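Local coordinates for inositol monophosphatase family protein (Staphylococcus aureus subsp. aureus MSSA476, PDB 4I3Y), which probably hydrolyses inositol monophosphates to inositol and phosphate in a magnesium-dependent reaction inhibited by lithium, at residues V52-Q57 and M93-T99; E107-I111 and V188-L193. One frame throughout, in Å; residues are numbered along the deposited sequence.

Contact 1 of 2, residues V52-Q57 and M93-T99; sequences VDKQIQ and MDPIDGT. With MG (magnesium ion), chain D; PO4 (phosphate ion), chain C.
Met93 reaches across to Ile56 with its terminal methyl, CE meeting CG2 at 3.7 Å; CG anti to the backbone N (chi1 -179°) extends the thioether toward the helix, where the sulfur passes alongside the backbone of Gln57. The next residue, Asp94, does not touch the helix; its OD1 binds the magnesium ion at 2.0 Å. At Pro95 and Ile96 the chain turns a corner, and the proline ring carbons CB and CG rest on the helix backbone at Asp53: CB lies 3.3 Å from the carbonyl O of Asp53 and also touches Ile56 CG2. Ile96 has two roles. Its carbonyl O is a second ligand of the magnesium, while its side chain packs on the helix, CD1 lying 3.8 Å from Val52 CG1 and against the end of Ile56. Gly98 supplies the positive phi with which the chain enters helix 99-105, and its N donates to phosphate O2 at 2.9 Å; Thr99 N grips the same oxygen. The hydroxyl of Thr99 lies between phosphate O4 and Asp53 OD2, 2.7 Å from the latter. A metal-bound water donates to the same carboxylate oxygen (2.9 Å), making Asp53 a second-shell residue, while its OD1 is held by Thr50. Asp-Pro-Ile-Asp-Gly-Thr is the family's signature motif, an example of one short segment shared between metal, anion and core. Helix 51-67 packs here against both strand 89-97 and helix 12-35, whose Ile30 and Leu33 meet Ile56 and Val52, and Met93 also touches strands 72-75 and 110-117.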
ATOM      1  N   VAL A  52      -3.593   6.325 -20.781  1.00 20.72           N
ATOM      2  CA  VAL A  52      -4.667   5.804 -19.939  1.00 18.09           C
ATOM      3  C   VAL A  52      -5.449   6.978 -19.304  1.00 17.55           C
ATOM      4  O   VAL A  52      -6.701   7.037 -19.382  1.00 17.75           O
ATOM      5  CB  VAL A  52      -4.149   4.847 -18.854  1.00 18.34           C
ATOM      6  CG1 VAL A  52      -5.286   4.364 -17.941  1.00 17.83           C
ATOM      7  CG2 VAL A  52      -3.338   3.681 -19.456  1.00 20.41           C
ATOM      8  N   ASP A  53      -4.729   7.891 -18.640  1.00 16.54           N
ATOM      9  CA  ASP A  53      -5.368   9.089 -18.087  1.00 15.67           C
ATOM     10  C   ASP A  53      -6.201   9.786 -19.186  1.00 16.82           C
ATOM     11  O   ASP A  53      -7.371  10.090 -18.978  1.00 16.03           O
ATOM     12  CB  ASP A  53      -4.336  10.133 -17.564  1.00 14.39           C
ATOM     13  CG  ASP A  53      -3.301   9.561 -16.598  1.00 15.58           C
ATOM     14  OD1 ASP A  53      -2.447   8.710 -17.026  1.00 15.57           O
ATOM     15  OD2 ASP A  53      -3.344   9.991 -15.396  1.00 14.61           O
ATOM     16  N   LYS A  54      -5.562  10.106 -20.319  1.00 19.03           N
ATOM     17  CA  LYS A  54      -6.200  10.888 -21.415  1.00 19.34           C
ATOM     18  C   LYS A  54      -7.435  10.235 -22.052  1.00 19.86           C
ATOM     19  O   LYS A  54      -8.504  10.884 -22.155  1.00 17.73           O
ATOM     20  CB  LYS A  54      -5.179  11.218 -22.474  1.00 21.43           C
ATOM     21  CG  LYS A  54      -4.029  12.099 -21.963  1.00 24.79           C
ATOM     22  CD  LYS A  54      -3.183  12.546 -23.158  1.00 28.75           C
ATOM     23  CE  LYS A  54      -2.395  13.807 -22.902  1.00 35.16           C
ATOM     24  NZ  LYS A  54      -0.998  13.412 -22.553  1.00 39.56           N
ATOM     25  N   GLN A  55      -7.342   8.945 -22.375  1.00 21.43           N
ATOM     26  CA  GLN A  55      -8.527   8.193 -22.863  1.00 23.20           C
ATOM     27  C   GLN A  55      -9.711   8.063 -21.887  1.00 25.07           C
ATOM     28  O   GLN A  55     -10.886   8.284 -22.266  1.00 23.71           O
ATOM     29  CB  GLN A  55      -8.134   6.797 -23.311  1.00 28.20           C
ATOM     30  CG  GLN A  55      -7.374   6.779 -24.621  1.00 35.44           C
ATOM     31  CD  GLN A  55      -8.213   7.379 -25.752  1.00 42.71           C
ATOM     32  OE1 GLN A  55      -7.845   8.409 -26.333  1.00 47.39           O
ATOM     33  NE2 GLN A  55      -9.379   6.776 -26.016  1.00 45.44           N
ATOM     34  N   ILE A  56      -9.426   7.699 -20.632  1.00 22.26           N
ATOM     35  CA  ILE A  56     -10.484   7.618 -19.616  1.00 18.49           C
ATOM     36  C   ILE A  56     -11.191   8.961 -19.490  1.00 19.18           C
ATOM     37  O   ILE A  56     -12.430   9.011 -19.455  1.00 16.98           O
ATOM     38  CB  ILE A  56      -9.932   7.154 -18.274  1.00 17.07           C
ATOM     39  CG1 ILE A  56      -9.576   5.648 -18.368  1.00 16.28           C
ATOM     40  CG2 ILE A  56     -10.884   7.511 -17.153  1.00 14.92           C
ATOM     41  CD1 ILE A  56      -9.060   5.059 -17.072  1.00 15.21           C
ATOM     42  N   GLN A  57     -10.417  10.066 -19.484  1.00 19.31           N
ATOM     43  CA  GLN A  57     -11.039  11.380 -19.354  1.00 18.11           C
ATOM     44  C   GLN A  57     -11.946  11.699 -20.544  1.00 19.27           C
ATOM     45  O   GLN A  57     -13.063  12.193 -20.415  1.00 16.99           O
ATOM     46  CB  GLN A  57     -10.002  12.487 -19.247  1.00 18.20           C
ATOM     47  CG  GLN A  57     -10.693  13.811 -18.926  1.00 18.55           C
ATOM     48  CD  GLN A  57      -9.713  14.906 -18.478  1.00 22.20           C
ATOM     49  OE1 GLN A  57      -9.581  15.920 -19.146  1.00 26.87           O
ATOM     50  NE2 GLN A  57      -9.059  14.712 -17.376  1.00 18.77           N
ATOM     51  N   MET A  93     -13.496  15.349 -12.175  1.00 16.29           N
ATOM     52  CA  MET A  93     -12.883  14.032 -12.461  1.00 16.72           C
ATOM     53  C   MET A  93     -11.370  13.997 -12.390  1.00 16.61           C
ATOM     54  O   MET A  93     -10.694  14.793 -13.049  1.00 16.63           O
ATOM     55  CB  MET A  93     -13.268  13.509 -13.845  1.00 17.74           C
ATOM     56  CG  MET A  93     -12.684  12.138 -14.203  1.00 19.04           C
ATOM     57  SD  MET A  93     -13.059  11.666 -15.919  1.00 19.94           S
ATOM     58  CE  MET A  93     -13.301   9.919 -15.688  1.00 18.12           C
ATOM     59  N   ASP A  94     -10.849  12.994 -11.675  1.00 15.80           N
ATOM     60  CA  ASP A  94      -9.433  12.625 -11.818  1.00 15.74           C
ATOM     61  C   ASP A  94      -9.385  11.295 -12.602  1.00 15.05           C
ATOM     62  O   ASP A  94      -9.763  10.248 -12.036  1.00 14.75           O
ATOM     63  CB  ASP A  94      -8.814  12.427 -10.450  1.00 15.13           C
ATOM     64  CG  ASP A  94      -7.315  12.422 -10.513  1.00 13.31           C
ATOM     65  OD1 ASP A  94      -6.759  12.086 -11.586  1.00 11.96           O
ATOM     66  OD2 ASP A  94      -6.740  12.842  -9.509  1.00 12.74           O
ATOM     67  N   PRO A  95      -8.980  11.330 -13.899  1.00 14.83           N
ATOM     68  CA  PRO A  95      -9.193  10.084 -14.635  1.00 13.34           C
ATOM     69  C   PRO A  95      -8.290   8.961 -14.162  1.00 13.27           C
ATOM     70  O   PRO A  95      -8.703   7.791 -14.159  1.00 11.81           O
ATOM     71  CB  PRO A  95      -8.931  10.477 -16.072  1.00 13.98           C
ATOM     72  CG  PRO A  95      -7.988  11.698 -15.976  1.00 13.41           C
ATOM     73  CD  PRO A  95      -8.486  12.436 -14.767  1.00 13.10           C
ATOM     74  N   ILE A  96      -7.043   9.286 -13.791  1.00 12.44           N
ATOM     75  CA  ILE A  96      -6.260   8.315 -13.026  1.00 10.81           C
ATOM     76  C   ILE A  96      -5.655   9.106 -11.850  1.00 11.27           C
ATOM     77  O   ILE A  96      -4.881  10.023 -12.073  1.00 10.74           O
ATOM     78  CB  ILE A  96      -5.120   7.674 -13.839  1.00 11.35           C
ATOM     79  CG1 ILE A  96      -5.652   6.710 -14.954  1.00 10.36           C
ATOM     80  CG2 ILE A  96      -4.107   6.992 -12.881  1.00 11.08           C
ATOM     81  CD1 ILE A  96      -6.155   5.395 -14.400  1.00 10.58           C
ATOM     82  N   ASP A  97      -6.037   8.761 -10.621  1.00 11.61           N
ATOM     83  CA  ASP A  97      -5.433   9.388  -9.475  1.00 12.86           C
ATOM     84  C   ASP A  97      -4.351   8.389  -9.019  1.00 12.14           C
ATOM     85  O   ASP A  97      -4.645   7.240  -8.872  1.00 11.69           O
ATOM     86  CB  ASP A  97      -6.423   9.708  -8.372  1.00 12.73           C
ATOM     87  CG  ASP A  97      -5.700  10.252  -7.115  1.00 14.36           C
ATOM     88  OD1 ASP A  97      -4.990  11.267  -7.277  1.00 14.96           O
ATOM     89  OD2 ASP A  97      -5.856   9.677  -6.011  1.00 15.04           O
ATOM     90  N   GLY A  98      -3.112   8.843  -8.824  1.00 13.53           N
ATOM     91  CA  GLY A  98      -1.965   7.943  -8.689  1.00 12.11           C
ATOM     92  C   GLY A  98      -1.348   7.472 -10.012  1.00 12.11           C
ATOM     93  O   GLY A  98      -0.968   6.293 -10.161  1.00 11.43           O
ATOM     94  N   THR A  99      -1.207   8.390 -10.966  1.00 12.06           N
ATOM     95  CA  THR A  99      -0.522   8.108 -12.235  1.00 12.76           C
ATOM     96  C   THR A  99       0.886   7.532 -12.029  1.00 13.32           C
ATOM     97  O   THR A  99       1.303   6.643 -12.765  1.00 13.56           O
ATOM     98  CB  THR A  99      -0.492   9.379 -13.128  1.00 12.24           C
ATOM     99  OG1 THR A  99      -1.832   9.902 -13.207  1.00 12.48           O
ATOM    100  CG2 THR A  99      -0.052   9.047 -14.517  1.00 12.19           C
TER
HETATM  101 MG    MG D 302      -4.846  12.172 -12.006  1.00 20.01          MG
HETATM  102  P   PO4 C 301      -2.539  12.306 -10.635  1.00 21.66           P
HETATM  103  O1  PO4 C 301      -1.799  13.645 -10.518  1.00 17.21           O
HETATM  104  O2  PO4 C 301      -1.738  11.147  -9.989  1.00 17.67           O
HETATM  105  O3  PO4 C 301      -3.844  12.524  -9.909  1.00 20.25           O
HETATM  106  O4  PO4 C 301      -2.636  11.978 -12.161  1.00 17.94           O
HETATM  107  O   HOH W   1      -5.091  11.996 -14.262  1.00 13.80           O

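Contact 2 of 2, residues E107-I111 and V188-L193; sequences EDYCI and VGACGL
Leu193 lays its CD1 methyl against the peptide joining Asp108 to Tyr109, 3.5 Å from Asp108 C. Its other methyl, CD2, packs 3.9 Å from Cys110 CB. The Cys110 sulfur sits between its own backbone N and carbonyl carbon (chi1 59°), a torsion that directs SG to the first turn of helix 191-200. There it lies 4.1 Å from Gly192 CA, and the lack of a side chain on this glycine makes room for it. Ala190, at the N-cap position, brings CB to 3.6 Å from the carbonyl O of Asp108. At the other end Val188 CG1 meets the Asp108 carboxylate carbon at 3.7 Å, the two side chains running nearly perpendicular.

Farther out, Asn101 ND2 bonds to the carbonyls of both Asp108 and Val188, tying the loops together, and Asp194 holds the amides of Val188 and Gly189. Asp108 OD2 forms a salt bridge with Arg197 of the second subunit, which places this end beside the dimer interface. The contact joins the start of strand 110-117 to the N-terminus of helix 191-200, with strands 89-97 and 120-128 alongside and helix 12-35 touching Tyr109.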
ATOM      1  N   GLU A 107      -0.557  -0.666 -10.081  1.00 14.14           N
ATOM      2  CA  GLU A 107      -1.310  -1.052  -8.930  1.00 15.00           C
ATOM      3  C   GLU A 107      -1.427   0.198  -8.093  1.00 14.56           C
ATOM      4  O   GLU A 107      -0.642   1.129  -8.274  1.00 13.10           O
ATOM      5  CB  GLU A 107      -0.582  -2.135  -8.120  1.00 16.81           C
ATOM      6  CG  GLU A 107      -1.476  -2.727  -7.054  1.00 18.68           C
ATOM      7  CD  GLU A 107      -0.909  -3.985  -6.417  1.00 19.59           C
ATOM      8  OE1 GLU A 107       0.073  -4.560  -6.912  1.00 19.62           O
ATOM      9  OE2 GLU A 107      -1.497  -4.436  -5.424  1.00 18.80           O
ATOM     10  N   ASP A 108      -2.367   0.211  -7.166  1.00 13.20           N
ATOM     11  CA  ASP A 108      -2.484   1.402  -6.264  1.00 13.80           C
ATOM     12  C   ASP A 108      -2.791   2.694  -7.011  1.00 13.09           C
ATOM     13  O   ASP A 108      -2.157   3.757  -6.766  1.00 13.44           O
ATOM     14  CB  ASP A 108      -1.258   1.553  -5.331  1.00 13.39           C
ATOM     15  CG  ASP A 108      -1.193   0.417  -4.319  1.00 15.26           C
ATOM     16  OD1 ASP A 108      -2.254  -0.221  -4.114  1.00 16.31           O
ATOM     17  OD2 ASP A 108      -0.137   0.169  -3.712  1.00 15.47           O
ATOM     18  N   TYR A 109      -3.805   2.630  -7.861  1.00 12.57           N
ATOM     19  CA  TYR A 109      -4.293   3.870  -8.514  1.00 13.08           C
ATOM     20  C   TYR A 109      -5.812   3.732  -8.637  1.00 13.44           C
ATOM     21  O   TYR A 109      -6.319   2.634  -8.572  1.00 13.43           O
ATOM     22  CB  TYR A 109      -3.571   4.186  -9.875  1.00 12.61           C
ATOM     23  CG  TYR A 109      -3.801   3.112 -10.893  1.00 13.22           C
ATOM     24  CD1 TYR A 109      -4.911   3.150 -11.758  1.00 13.41           C
ATOM     25  CD2 TYR A 109      -3.003   1.984 -10.932  1.00 13.08           C
ATOM     26  CE1 TYR A 109      -5.186   2.120 -12.654  1.00 12.05           C
ATOM     27  CE2 TYR A 109      -3.270   0.950 -11.855  1.00 12.95           C
ATOM     28  CZ  TYR A 109      -4.359   1.024 -12.703  1.00 13.12           C
ATOM     29  OH  TYR A 109      -4.609  -0.014 -13.614  1.00 11.67           O
ATOM     30  N   CYS A 110      -6.533   4.840  -8.870  1.00 13.50           N
ATOM     31  CA  CYS A 110      -7.958   4.817  -8.912  1.00 12.78           C
ATOM     32  C   CYS A 110      -8.472   5.875  -9.890  1.00 13.56           C
ATOM     33  O   CYS A 110      -7.698   6.698 -10.432  1.00 13.20           O
ATOM     34  CB  CYS A 110      -8.513   5.081  -7.475  1.00 13.21           C
ATOM     35  SG  CYS A 110      -7.989   6.681  -6.744  1.00 13.27           S
ATOM     36  N   ILE A 111      -9.770   5.824 -10.141  1.00 13.15           N
ATOM     37  CA  ILE A 111     -10.435   6.840 -10.929  1.00 14.08           C
ATOM     38  C   ILE A 111     -11.335   7.580  -9.930  1.00 13.50           C
ATOM     39  O   ILE A 111     -12.051   6.930  -9.157  1.00 14.90           O
ATOM     40  CB  ILE A 111     -11.291   6.201 -12.031  1.00 14.23           C
ATOM     41  CG1 ILE A 111     -10.451   5.365 -12.962  1.00 14.21           C
ATOM     42  CG2 ILE A 111     -12.074   7.248 -12.850  1.00 13.36           C
ATOM     43  CD1 ILE A 111     -11.312   4.617 -13.983  1.00 14.47           C
ATOM     44  N   VAL A 188       0.073   4.612   0.621  1.00 10.18           N
ATOM     45  CA  VAL A 188      -0.360   3.960  -0.660  1.00 10.44           C
ATOM     46  C   VAL A 188       0.138   4.784  -1.895  1.00 11.21           C
ATOM     47  O   VAL A 188       0.593   4.211  -2.905  1.00 11.03           O
ATOM     48  CB  VAL A 188      -1.906   3.802  -0.718  1.00  9.65           C
ATOM     49  CG1 VAL A 188      -2.330   3.099  -1.983  1.00  9.97           C
ATOM     50  CG2 VAL A 188      -2.447   3.038   0.517  1.00  8.92           C
ATOM     51  N   GLY A 189      -0.011   6.108  -1.816  1.00 11.68           N
ATOM     52  CA  GLY A 189       0.461   6.994  -2.857  1.00 13.68           C
ATOM     53  C   GLY A 189      -0.541   7.443  -3.917  1.00 14.27           C
ATOM     54  O   GLY A 189      -0.162   8.083  -4.927  1.00 14.87           O
ATOM     55  N   ALA A 190      -1.813   7.102  -3.712  1.00 13.19           N
ATOM     56  CA  ALA A 190      -2.903   7.715  -4.452  1.00 12.03           C
ATOM     57  C   ALA A 190      -3.817   8.425  -3.463  1.00 11.47           C
ATOM     58  O   ALA A 190      -4.358   7.802  -2.590  1.00 11.80           O
ATOM     59  CB  ALA A 190      -3.674   6.623  -5.243  1.00 11.83           C
ATOM     60  N   CYS A 191      -4.040   9.728  -3.614  1.00 12.84           N
ATOM     61  CA  CYS A 191      -4.876  10.481  -2.661  1.00 13.03           C
ATOM     62  C   CYS A 191      -6.218   9.796  -2.389  1.00 12.96           C
ATOM     63  O   CYS A 191      -6.643   9.680  -1.252  1.00 12.31           O
ATOM     64  CB  CYS A 191      -5.138  11.907  -3.155  1.00 13.75           C
ATOM     65  SG  CYS A 191      -5.978  12.945  -1.938  1.00 14.38           S
ATOM     66  N   GLY A 192      -6.913   9.395  -3.452  1.00 13.51           N
ATOM     67  CA  GLY A 192      -8.185   8.739  -3.252  1.00 11.72           C
ATOM     68  C   GLY A 192      -8.109   7.439  -2.517  1.00 11.27           C
ATOM     69  O   GLY A 192      -9.026   7.088  -1.821  1.00 11.03           O
ATOM     70  N   LEU A 193      -7.028   6.678  -2.690  1.00 11.27           N
ATOM     71  CA  LEU A 193      -6.917   5.406  -1.991  1.00 10.65           C
ATOM     72  C   LEU A 193      -6.490   5.577  -0.533  1.00 10.58           C
ATOM     73  O   LEU A 193      -7.006   4.885   0.405  1.00 10.04           O
ATOM     74  CB  LEU A 193      -5.886   4.501  -2.721  1.00 10.23           C
ATOM     75  CG  LEU A 193      -6.461   4.032  -4.094  1.00 10.62           C
ATOM     76  CD1 LEU A 193      -5.441   3.069  -4.697  1.00 11.20           C
ATOM     77  CD2 LEU A 193      -7.862   3.385  -4.061  1.00  9.78           C
TER
HETATM   78  O   HOH W   2       1.884   1.798  -3.441  1.00 12.16           O

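Overall arrangement
Contacts 1 and 2 lie in series along the chain, yet their centres are only 11 Å apart, because strands 89-97 and 110-117 are neighbours in one sheet. Asp97 links them: its N probably bonds to Cys110 O (2.7 Å), and its OD2 probably accepts from Gly192 N (2.8 Å) at the start of helix 191-200. Contact 1 supplies two protein ligands of the magnesium ion, Asp94 and Ile96, and Glu76 the third; phosphate and a water fill the other positions. Contact 2 stands farther off, the Cys110 side chain being about 8 Å from a magnesium ion. Together they illustrate how a metal-binding loop is tied to helix 51-67 through contact 1 and, through Asp97, to helix 191-200.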